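Local coordinates for protein cytochrome c, putative (Shewanella oneidensis, PDB 1SP3) that carries eight covalently bound c-type hemes and probably works as a respiratory oxidoreductase, consistent with tetrathionate reduction, at residues P245-K259 / Y271-V284. Residues are numbered along the deposited sequence; the frame is centred on the assembly and turned at random.
Sequences PTKMQWDWSTAGDDK and YQKKKGNFVWEKMV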
loop_
_atom_site.group_PDB
_atom_site.type_symbol
_atom_site.label_atom_id
_atom_site.label_comp_id
_atom_site.label_asym_id
_atom_site.label_seq_id
_atom_site.Cartn_x
_atom_site.Cartn_y
_atom_site.Cartn_z
ATOM N N PRO A 245 0.872 -9.267 13.795
ATOM C CA PRO A 245 2.211 -8.723 13.479
ATOM C C PRO A 245 2.296 -8.239 12.043
ATOM O O PRO A 245 1.680 -8.886 11.225
ATOM C CB PRO A 245 3.153 -9.950 13.673
ATOM C CG PRO A 245 2.383 -10.868 14.603
ATOM C CD PRO A 245 0.929 -10.699 14.184
ATOM N N THR A 246 3.037 -7.145 11.783
ATOM C CA THR A 246 3.421 -6.692 10.449
ATOM C C THR A 246 4.888 -6.810 10.332
ATOM O O THR A 246 5.649 -6.719 11.358
ATOM C CB THR A 246 3.340 -5.158 10.231
ATOM O OG1 THR A 246 3.271 -4.444 11.486
ATOM C CG2 THR A 246 2.325 -4.801 9.404
ATOM N N LYS A 247 5.320 -6.855 9.080
ATOM C CA LYS A 247 6.752 -6.913 8.821
ATOM C C LYS A 247 7.343 -5.511 8.972
ATOM O O LYS A 247 6.821 -4.564 8.393
ATOM C CB LYS A 247 6.951 -7.464 7.445
ATOM C CG LYS A 247 8.386 -7.851 7.114
ATOM C CD LYS A 247 8.430 -8.540 5.734
ATOM C CE LYS A 247 7.733 -9.882 5.794
ATOM N NZ LYS A 247 7.728 -10.484 4.395
ATOM N N MET A 248 8.390 -5.400 9.763
ATOM C CA MET A 248 9.071 -4.144 9.968
ATOM C C MET A 248 10.420 -4.101 9.229
ATOM O O MET A 248 10.873 -3.020 8.835
ATOM C CB MET A 248 9.251 -3.852 11.473
ATOM C CG MET A 248 7.848 -3.714 12.221
ATOM S SD MET A 248 6.793 -2.265 11.681
ATOM C CE MET A 248 7.813 -0.747 12.103
ATOM N N GLN A 249 11.036 -5.242 9.000
ATOM C CA GLN A 249 12.339 -5.284 8.247
ATOM C C GLN A 249 12.369 -6.480 7.351
ATOM O O GLN A 249 11.862 -7.505 7.719
ATOM C CB GLN A 249 13.534 -5.415 9.167
ATOM C CG GLN A 249 13.444 -4.464 10.383
ATOM C CD GLN A 249 14.652 -4.519 11.273
ATOM O OE1 GLN A 249 14.520 -4.332 12.501
ATOM N NE2 GLN A 249 15.823 -4.814 10.688
ATOM N N TRP A 250 12.967 -6.312 6.176
ATOM C CA TRP A 250 13.186 -7.380 5.197
ATOM C C TRP A 250 14.625 -7.178 4.632
ATOM O O TRP A 250 14.868 -6.326 3.746
ATOM C CB TRP A 250 12.172 -7.286 4.050
ATOM C CG TRP A 250 12.135 -8.465 3.132
ATOM C CD1 TRP A 250 13.191 -9.331 2.780
ATOM C CD2 TRP A 250 10.989 -8.904 2.375
ATOM N NE1 TRP A 250 12.727 -10.239 1.856
ATOM C CE2 TRP A 250 11.388 -10.002 1.602
ATOM C CE3 TRP A 250 9.673 -8.449 2.268
ATOM C CZ2 TRP A 250 10.519 -10.676 0.768
ATOM C CZ3 TRP A 250 8.796 -9.125 1.456
ATOM C CH2 TRP A 250 9.223 -10.219 0.699
ATOM N N ASP A 251 15.531 -8.042 5.115
ATOM C CA ASP A 251 16.888 -8.141 4.648
ATOM C C ASP A 251 17.019 -9.287 3.642
ATOM O O ASP A 251 17.090 -10.514 4.024
ATOM C CB ASP A 251 17.785 -8.410 5.871
ATOM C CG ASP A 251 19.272 -8.370 5.532
ATOM O OD1 ASP A 251 19.639 -8.302 4.323
ATOM O OD2 ASP A 251 20.129 -8.351 6.455
ATOM N N TRP A 252 17.051 -8.908 2.375
ATOM C CA TRP A 252 17.204 -9.847 1.245
ATOM C C TRP A 252 18.655 -10.403 1.145
ATOM O O TRP A 252 18.882 -11.393 0.522
ATOM C CB TRP A 252 16.911 -9.135 -0.077
ATOM C CG TRP A 252 15.461 -8.998 -0.498
ATOM C CD1 TRP A 252 14.674 -7.879 -0.379
ATOM C CD2 TRP A 252 14.640 -9.999 -1.129
ATOM N NE1 TRP A 252 13.428 -8.129 -0.897
ATOM C CE2 TRP A 252 13.379 -9.424 -1.359
ATOM C CE3 TRP A 252 14.861 -11.327 -1.554
ATOM C CZ2 TRP A 252 12.316 -10.128 -2.013
ATOM C CZ3 TRP A 252 13.807 -12.029 -2.122
ATOM C CH2 TRP A 252 12.561 -11.421 -2.384
ATOM N N SER A 253 19.628 -9.747 1.761
ATOM C CA SER A 253 21.040 -10.104 1.587
ATOM C C SER A 253 21.378 -11.477 2.085
ATOM O O SER A 253 22.237 -12.158 1.528
ATOM C CB SER A 253 21.967 -9.053 2.247
ATOM O OG SER A 253 21.811 -9.108 3.662
ATOM N N THR A 254 20.701 -11.893 3.143
ATOM C CA THR A 254 20.866 -13.208 3.688
ATOM C C THR A 254 20.099 -14.342 2.971
ATOM O O THR A 254 20.202 -15.510 3.386
ATOM C CB THR A 254 20.451 -13.175 5.187
ATOM O OG1 THR A 254 19.077 -12.762 5.292
ATOM C CG2 THR A 254 21.297 -12.137 6.000
ATOM N N ALA A 255 19.332 -14.034 1.920
ATOM C CA ALA A 255 18.551 -15.108 1.243
ATOM C C ALA A 255 19.514 -16.153 0.679
ATOM O O ALA A 255 20.684 -15.815 0.372
ATOM C CB ALA A 255 17.679 -14.563 0.104
ATOM N N GLY A 256 19.030 -17.385 0.512
ATOM C CA GLY A 256 19.756 -18.364 -0.284
ATOM C C GLY A 256 20.595 -19.398 0.456
ATOM O O GLY A 256 21.239 -20.247 -0.203
ATOM N N ASP A 257 20.586 -19.350 1.789
ATOM C CA ASP A 257 21.291 -20.318 2.625
ATOM C C ASP A 257 20.375 -21.411 3.155
ATOM O O ASP A 257 19.162 -21.218 3.235
ATOM C CB ASP A 257 21.934 -19.619 3.829
ATOM C CG ASP A 257 23.213 -18.860 3.466
ATOM O OD1 ASP A 257 23.818 -19.183 2.400
ATOM O OD2 ASP A 257 23.673 -17.911 4.170
ATOM N N ASP A 258 20.961 -22.566 3.527
ATOM C CA ASP A 258 20.183 -23.712 4.060
ATOM C C ASP A 258 20.209 -23.823 5.594
ATOM O O ASP A 258 20.009 -24.892 6.164
ATOM C CB ASP A 258 20.577 -25.068 3.385
ATOM C CG ASP A 258 20.266 -25.087 1.894
ATOM O OD1 ASP A 258 19.080 -24.958 1.473
ATOM O OD2 ASP A 258 21.168 -25.189 1.043
ATOM N N LYS A 259 20.455 -22.718 6.257
ATOM C CA LYS A 259 20.299 -22.617 7.681
ATOM C C LYS A 259 18.803 -22.678 8.054
ATOM O O LYS A 259 17.923 -22.457 7.200
ATOM C CB LYS A 259 20.967 -21.336 8.197
ATOM C CG LYS A 259 20.385 -20.034 7.667
ATOM C CD LYS A 259 21.323 -18.855 7.946
ATOM C CE LYS A 259 20.552 -17.681 8.522
ATOM N NZ LYS A 259 21.092 -16.333 8.036
ATOM N N TYR A 271 13.537 -16.055 9.314
ATOM C CA TYR A 271 14.437 -16.386 8.214
ATOM C C TYR A 271 13.710 -17.281 7.191
ATOM O O TYR A 271 13.031 -18.209 7.586
ATOM C CB TYR A 271 15.734 -17.108 8.648
ATOM C CG TYR A 271 16.591 -17.328 7.402
ATOM C CD1 TYR A 271 17.228 -16.268 6.807
ATOM C CD2 TYR A 271 16.656 -18.568 6.756
ATOM C CE1 TYR A 271 17.954 -16.419 5.665
ATOM C CE2 TYR A 271 17.435 -18.726 5.607
ATOM C CZ TYR A 271 18.081 -17.624 5.079
ATOM O OH TYR A 271 18.823 -17.687 3.909
ATOM N N GLN A 272 13.841 -16.981 5.902
ATOM C CA GLN A 272 13.452 -17.944 4.889
ATOM C C GLN A 272 14.466 -17.891 3.799
ATOM O O GLN A 272 14.928 -16.788 3.416
ATOM C CB GLN A 272 12.086 -17.597 4.294
ATOM C CG GLN A 272 10.954 -17.880 5.262
ATOM C CD GLN A 272 9.609 -17.609 4.606
ATOM O OE1 GLN A 272 8.926 -18.548 4.261
ATOM N NE2 GLN A 272 9.249 -16.319 4.410
ATOM N N LYS A 273 14.800 -19.078 3.278
ATOM C CA LYS A 273 15.849 -19.204 2.292
ATOM C C LYS A 273 15.484 -18.343 1.107
ATOM O O LYS A 273 16.333 -17.647 0.556
ATOM C CB LYS A 273 15.999 -20.649 1.830
ATOM C CG LYS A 273 17.086 -20.868 0.761
ATOM C CD LYS A 273 17.141 -22.334 0.373
ATOM C CE LYS A 273 17.630 -22.441 -1.052
ATOM N NZ LYS A 273 18.267 -23.768 -1.246
ATOM N N LYS A 274 14.217 -18.392 0.725
ATOM C CA LYS A 274 13.756 -17.687 -0.495
ATOM C C LYS A 274 13.735 -16.154 -0.362
ATOM O O LYS A 274 13.726 -15.451 -1.364
ATOM C CB LYS A 274 12.313 -18.112 -0.825
ATOM C CG LYS A 274 12.073 -19.437 -1.527
ATOM C CD LYS A 274 10.531 -19.442 -1.885
ATOM C CE LYS A 274 9.946 -20.823 -2.195
ATOM N NZ LYS A 274 10.589 -21.442 -3.393
ATOM N N LYS A 275 13.686 -15.636 0.855
ATOM C CA LYS A 275 13.520 -14.196 1.023
ATOM C C LYS A 275 14.498 -13.441 1.925
ATOM O O LYS A 275 14.588 -12.282 1.795
ATOM C CB LYS A 275 12.090 -13.923 1.538
ATOM C CG LYS A 275 10.969 -14.290 0.493
ATOM C CD LYS A 275 9.547 -14.224 1.117
ATOM C CE LYS A 275 8.484 -15.011 0.254
ATOM N NZ LYS A 275 7.038 -14.807 0.678
ATOM N N GLY A 276 15.152 -14.066 2.887
ATOM C CA GLY A 276 16.132 -13.362 3.738
ATOM C C GLY A 276 15.612 -13.268 5.170
ATOM O O GLY A 276 14.874 -14.113 5.574
ATOM N N ASN A 277 16.029 -12.274 5.955
ATOM C CA ASN A 277 15.578 -12.146 7.340
ATOM C C ASN A 277 14.491 -11.139 7.494
ATOM O O ASN A 277 14.528 -10.106 6.792
ATOM C CB ASN A 277 16.711 -11.702 8.257
ATOM C CG ASN A 277 17.592 -12.882 8.662
ATOM O OD1 ASN A 277 17.304 -13.554 9.615
ATOM N ND2 ASN A 277 18.577 -13.211 7.833
ATOM N N PHE A 278 13.554 -11.423 8.419
ATOM C CA PHE A 278 12.453 -10.540 8.795
ATOM C C PHE A 278 12.438 -10.162 10.293
ATOM O O PHE A 278 12.978 -10.888 11.166
ATOM C CB PHE A 278 11.136 -11.253 8.538
ATOM C CG PHE A 278 10.971 -11.811 7.155
ATOM C CD1 PHE A 278 10.509 -13.119 6.989
ATOM C CD2 PHE A 278 11.224 -11.056 6.041
ATOM C CE1 PHE A 278 10.343 -13.633 5.701
ATOM C CE2 PHE A 278 11.066 -11.547 4.776
ATOM C CZ PHE A 278 10.611 -12.831 4.590
ATOM N N VAL A 279 11.880 -8.987 10.586
ATOM C CA VAL A 279 11.502 -8.616 11.953
ATOM C C VAL A 279 10.003 -8.232 11.856
ATOM O O VAL A 279 9.589 -7.535 10.937
ATOM C CB VAL A 279 12.381 -7.452 12.491
ATOM C CG1 VAL A 279 11.994 -7.081 13.947
ATOM C CG2 VAL A 279 13.930 -7.816 12.419
ATOM N N TRP A 280 9.207 -8.786 12.749
ATOM C CA TRP A 280 7.839 -8.541 12.829
ATOM C C TRP A 280 7.574 -7.832 14.088
ATOM O O TRP A 280 8.337 -7.993 15.053
ATOM C CB TRP A 280 7.122 -9.869 12.895
ATOM C CG TRP A 280 7.290 -10.677 11.629
ATOM C CD1 TRP A 280 8.327 -11.525 11.319
ATOM C CD2 TRP A 280 6.377 -10.721 10.520
ATOM N NE1 TRP A 280 8.115 -12.056 10.064
ATOM C CE2 TRP A 280 6.905 -11.616 9.574
ATOM C CE3 TRP A 280 5.149 -10.100 10.239
ATOM C CZ2 TRP A 280 6.240 -11.912 8.351
ATOM C CZ3 TRP A 280 4.499 -10.370 8.997
ATOM C CH2 TRP A 280 5.039 -11.261 8.082
ATOM N N GLU A 281 6.484 -7.042 14.099
ATOM C CA GLU A 281 6.058 -6.315 15.326
ATOM C C GLU A 281 4.551 -6.210 15.342
ATOM O O GLU A 281 3.892 -6.107 14.277
ATOM C CB GLU A 281 6.670 -4.939 15.414
ATOM C CG GLU A 281 6.754 -4.416 16.849
ATOM C CD GLU A 281 7.197 -2.951 16.986
ATOM O OE1 GLU A 281 8.011 -2.474 16.144
ATOM O OE2 GLU A 281 6.726 -2.281 17.971
ATOM N N LYS A 282 3.988 -6.305 16.557
ATOM C CA LYS A 282 2.574 -6.148 16.733
ATOM C C LYS A 282 2.344 -4.895 17.657
ATOM O O LYS A 282 3.183 -4.593 18.485
ATOM C CB LYS A 282 2.131 -7.415 17.460
ATOM C CG LYS A 282 0.719 -7.901 17.183
ATOM C CD LYS A 282 0.203 -8.867 18.295
ATOM C CE LYS A 282 -0.927 -8.239 19.081
ATOM N NZ LYS A 282 -1.919 -9.298 19.486
ATOM N N MET A 283 1.220 -4.204 17.521
ATOM C CA MET A 283 0.898 -3.080 18.371
ATOM C C MET A 283 1.969 -1.947 18.221
ATOM O O MET A 283 2.713 -1.607 19.181
ATOM C CB MET A 283 0.634 -3.562 19.820
ATOM C CG MET A 283 -0.270 -2.599 20.613
ATOM S SD MET A 283 -2.048 -2.438 20.023
ATOM C CE MET A 283 -2.468 -1.289 21.275
ATOM N N VAL A 284 2.052 -1.403 16.977
ATOM C CA VAL A 284 3.185 -0.608 16.565
ATOM C C VAL A 284 2.878 0.886 16.633
ATOM O O VAL A 284 1.824 1.353 16.081
ATOM C CB VAL A 284 3.626 -0.991 15.133
ATOM C CG1 VAL A 284 4.947 -0.357 14.782
ATOM C CG2 VAL A 284 3.795 -2.528 15.022
#
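The phenol oxygen of Tyr-271 is gripped twice by the turn beyond strand 246-251: OH donates to Thr-254 O at 2.6 Å and accepts from Asp-257 N at 3.2 Å. With CG anti to the backbone N (chi1 -178°), the ring reaches into this turn and offers one face to Lys-259, whose CE lies over the centre, 4.0 Å from the Tyr-271 ring centroid, and whose NZ makes an off-centre cation-pi contact. A phenylalanine here would probably keep the lysine over its ring yet leave Thr-254 O and Asp-257 N without their shared hydroxyl, the turn less firmly tied. Close by, Gly-256 N donates a hydrogen bond to Lys-273 O in the carbonyl plane, on a lone pair, and Lys-273 NZ makes a salt bridge to the syn side of Asp-258 OD1 at 3.1 Å. Strands 246-251 and 276-281 pair antiparallel within a mixed sheet, where strand 325-339 flanks 246-251 on its other side. Their register slips by one at a classic beta bulge: Met-248 N bonds to Val-279 O at 2.7 Å, while Gln-249 N reaches the same oxygen only weakly. One sheet face carries Lys-247, Trp-250, Phe-278 and Trp-280. Phe-278 turns its edge to the Trp-250 face, planes at 88°, with Phe-278 CE2 3.5 Å from Trp-250 CE2. Bent at chi3 (-68°), the Lys-247 chain sets NZ over the Phe-278 face, 3.9 Å from the ring centroid, as a cation-pi contact, while its CB packs over the six-membered ring of Trp-280. Trp-250 NE1 donates to Lys-275 O at 2.8 Å, approaching from above the carbonyl plane rather than along a lone pair.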